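Long-range contact in cytochrome C' (Rubrivivax gelatinosus, PDB 2J8W), which carries a covalently bound high-spin heme c with no sixth ligand and has electron transfer activity, although its exact function is not known: residues 90-95 / 112-117. Numbering follows the deposited sequence.
Sequences AAAVDK and VGETGG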
ATOM      1  N   ALA A  90      -3.035  16.164   3.553  1.00 17.73           N
ATOM      2  CA  ALA A  90      -4.209  15.517   4.147  1.00 17.34           C
ATOM      3  C   ALA A  90      -5.504  16.284   3.837  1.00 18.24           C
ATOM      4  O   ALA A  90      -6.574  15.694   3.576  1.00 17.69           O
ATOM      5  CB  ALA A  90      -4.045  15.367   5.658  1.00 19.07           C
ATOM      6  N   ALA A  91      -5.439  17.602   3.857  1.00 18.43           N
ATOM      7  CA  ALA A  91      -6.617  18.412   3.552  1.00 19.41           C
ATOM      8  C   ALA A  91      -7.069  18.224   2.107  1.00 19.39           C
ATOM      9  O   ALA A  91      -8.269  18.134   1.841  1.00 19.01           O
ATOM     10  CB  ALA A  91      -6.298  19.900   3.816  1.00 20.76           C
ATOM     11  N   ALA A  92      -6.117  18.163   1.181  1.00 17.00           N
ATOM     12  CA  ALA A  92      -6.419  17.956  -0.228  1.00 16.78           C
ATOM     13  C   ALA A  92      -7.005  16.572  -0.433  1.00 16.45           C
ATOM     14  O   ALA A  92      -7.954  16.417  -1.188  1.00 16.12           O
ATOM     15  CB  ALA A  92      -5.157  18.156  -1.061  1.00 17.47           C
ATOM     16  N   VAL A  93      -6.445  15.560   0.224  1.00 15.75           N
ATOM     17  CA  VAL A  93      -6.955  14.203   0.073  1.00 16.42           C
ATOM     18  C   VAL A  93      -8.369  14.115   0.636  1.00 16.55           C
ATOM     19  O   VAL A  93      -9.202  13.407   0.104  1.00 16.27           O
ATOM     20  CB  VAL A  93      -5.999  13.174   0.698  1.00 16.53           C
ATOM     21  CG1 VAL A  93      -6.691  11.791   0.823  1.00 18.12           C
ATOM     22  CG2 VAL A  93      -4.638  13.138  -0.053  1.00 18.15           C
ATOM     23  N   ASP A  94      -8.675  14.841   1.703  1.00 16.69           N
ATOM     24  CA  ASP A  94     -10.032  14.854   2.208  1.00 18.91           C
ATOM     25  C   ASP A  94     -10.989  15.348   1.125  1.00 17.17           C
ATOM     26  O   ASP A  94     -12.089  14.811   0.952  1.00 16.97           O
ATOM     27  CB  ASP A  94     -10.152  15.788   3.422  1.00 20.54           C
ATOM     28  CG  ASP A  94      -9.607  15.208   4.693  1.00 25.95           C
ATOM     29  OD1 ASP A  94      -9.380  13.990   4.753  1.00 32.13           O
ATOM     30  OD2 ASP A  94      -9.454  16.011   5.667  1.00 31.45           O
ATOM     31  N   LYS A  95     -10.621  16.412   0.451  1.00 16.43           N
ATOM     32  CA  LYS A  95     -11.437  16.913  -0.650  1.00 16.44           C
ATOM     33  C   LYS A  95     -11.540  15.921  -1.794  1.00 15.08           C
ATOM     34  O   LYS A  95     -12.596  15.792  -2.408  1.00 14.98           O
ATOM     35  CB  LYS A  95     -10.884  18.223  -1.169  1.00 19.21           C
ATOM     36  CG  LYS A  95     -10.973  19.340  -0.196  1.00 24.10           C
ATOM     37  CD  LYS A  95     -10.477  20.606  -0.875  1.00 29.80           C
ATOM     38  CE  LYS A  95     -11.079  21.873  -0.347  1.00 32.92           C
ATOM     39  NZ  LYS A  95     -10.886  22.947  -1.358  1.00 35.29           N
ATOM     40  N   VAL A 112      -8.019  16.719  -7.716  1.00 13.02           N
ATOM     41  CA  VAL A 112      -6.777  16.175  -8.283  1.00 12.73           C
ATOM     42  C   VAL A 112      -5.726  17.279  -8.372  1.00 13.03           C
ATOM     43  O   VAL A 112      -4.556  17.086  -8.021  1.00 13.67           O
ATOM     44  CB  VAL A 112      -7.022  15.526  -9.645  1.00 12.91           C
ATOM     45  CG1 VAL A 112      -5.719  15.336 -10.439  1.00 14.58           C
ATOM     46  CG2 VAL A 112      -7.752  14.214  -9.482  1.00 14.18           C
ATOM     47  N   GLY A 113      -6.143  18.471  -8.792  1.00 13.19           N
ATOM     48  CA  GLY A 113      -5.177  19.561  -8.868  1.00 13.89           C
ATOM     49  C   GLY A 113      -4.629  19.968  -7.522  1.00 14.34           C
ATOM     50  O   GLY A 113      -3.420  20.169  -7.332  1.00 15.87           O
ATOM     51  N   GLU A 114      -5.528  20.080  -6.566  1.00 15.34           N
ATOM     52  CA  GLU A 114      -5.102  20.468  -5.203  1.00 16.49           C
ATOM     53  C   GLU A 114      -4.183  19.396  -4.616  1.00 14.81           C
ATOM     54  O   GLU A 114      -3.157  19.677  -3.967  1.00 16.79           O
ATOM     55  CB  GLU A 114      -6.350  20.679  -4.336  0.65 18.22           C
ATOM     56  CG  GLU A 114      -6.112  21.342  -3.002  0.65 21.19           C
ATOM     57  CD  GLU A 114      -7.384  21.910  -2.352  0.65 23.27           C
ATOM     58  OE1 GLU A 114      -8.507  21.571  -2.776  0.65 30.88           O
ATOM     59  OE2 GLU A 114      -7.258  22.691  -1.378  0.65 31.77           O
ATOM     60  N   THR A 115      -4.556  18.135  -4.793  1.00 14.79           N
ATOM     61  CA  THR A 115      -3.764  17.041  -4.237  1.00 14.75           C
ATOM     62  C   THR A 115      -2.380  17.003  -4.874  1.00 15.03           C
ATOM     63  O   THR A 115      -1.361  16.935  -4.195  1.00 15.92           O
ATOM     64  CB  THR A 115      -4.499  15.698  -4.392  1.00 14.50           C
ATOM     65  OG1 THR A 115      -5.729  15.751  -3.688  1.00 15.17           O
ATOM     66  CG2 THR A 115      -3.688  14.559  -3.812  1.00 15.68           C
ATOM     67  N   GLY A 116      -2.337  17.085  -6.191  1.00 15.67           N
ATOM     68  CA  GLY A 116      -1.077  17.113  -6.890  1.00 16.54           C
ATOM     69  C   GLY A 116      -0.188  18.266  -6.468  1.00 17.19           C
ATOM     70  O   GLY A 116       1.037  18.091  -6.321  1.00 17.91           O
ATOM     71  N   GLY A 117      -0.779  19.438  -6.249  1.00 16.88           N
ATOM     72  CA  GLY A 117      -0.011  20.578  -5.722  1.00 17.55           C
ATOM     73  C   GLY A 117       0.605  20.292  -4.360  1.00 18.37           C
ATOM     74  O   GLY A 117       1.727  20.711  -4.061  1.00 19.66           O
TER
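The methyl of Ala92 points toward helix segment 112-117. Its CB lies 3.6 Å from the CA of Thr115 and 3.9 Å from the CG of Glu114, so the methyl packs against the base of Thr115 and the start of the Glu114 side chain. The small methyl is consistent with the close approach of the two segment axes, 8.4 Å. They run nearly antiparallel, at 160°.

Glu114 reaches over the exposed border of the contact. Its CG is anti to the backbone N (chi1 -168°), and the extended chain carries the carboxylate across to Lys95. The two side chains meet at about a right angle. Lys95 NZ gives a salt bridge and hydrogen bond of 3.1 Å to Glu114 OE1, which accepts through its syn lone pair. Glu114 was modelled in two conformers, and in this one its OE1 lies too close to the CD of Lys95, so the detailed geometry of the bond is doubtful.

Helices 79-102 and 105-126 are consecutive members of the four-helix bundle of cytochrome c'. The second also carries the heme-binding Cys119, Cys122 and His123.

Thr115 is buried. Its OG1 sits beside Ala92, 3.4 Å from the carbonyl O, but its hydrogen bond goes to Ala111 O in its own helix. Its CG2 meets the CG2 of Val93 at 4.1 Å. Thr115 also touches the heme and Phe23 of helix 5-30, while Val93 packs on Ser49 and Ser52 of helix 38-52.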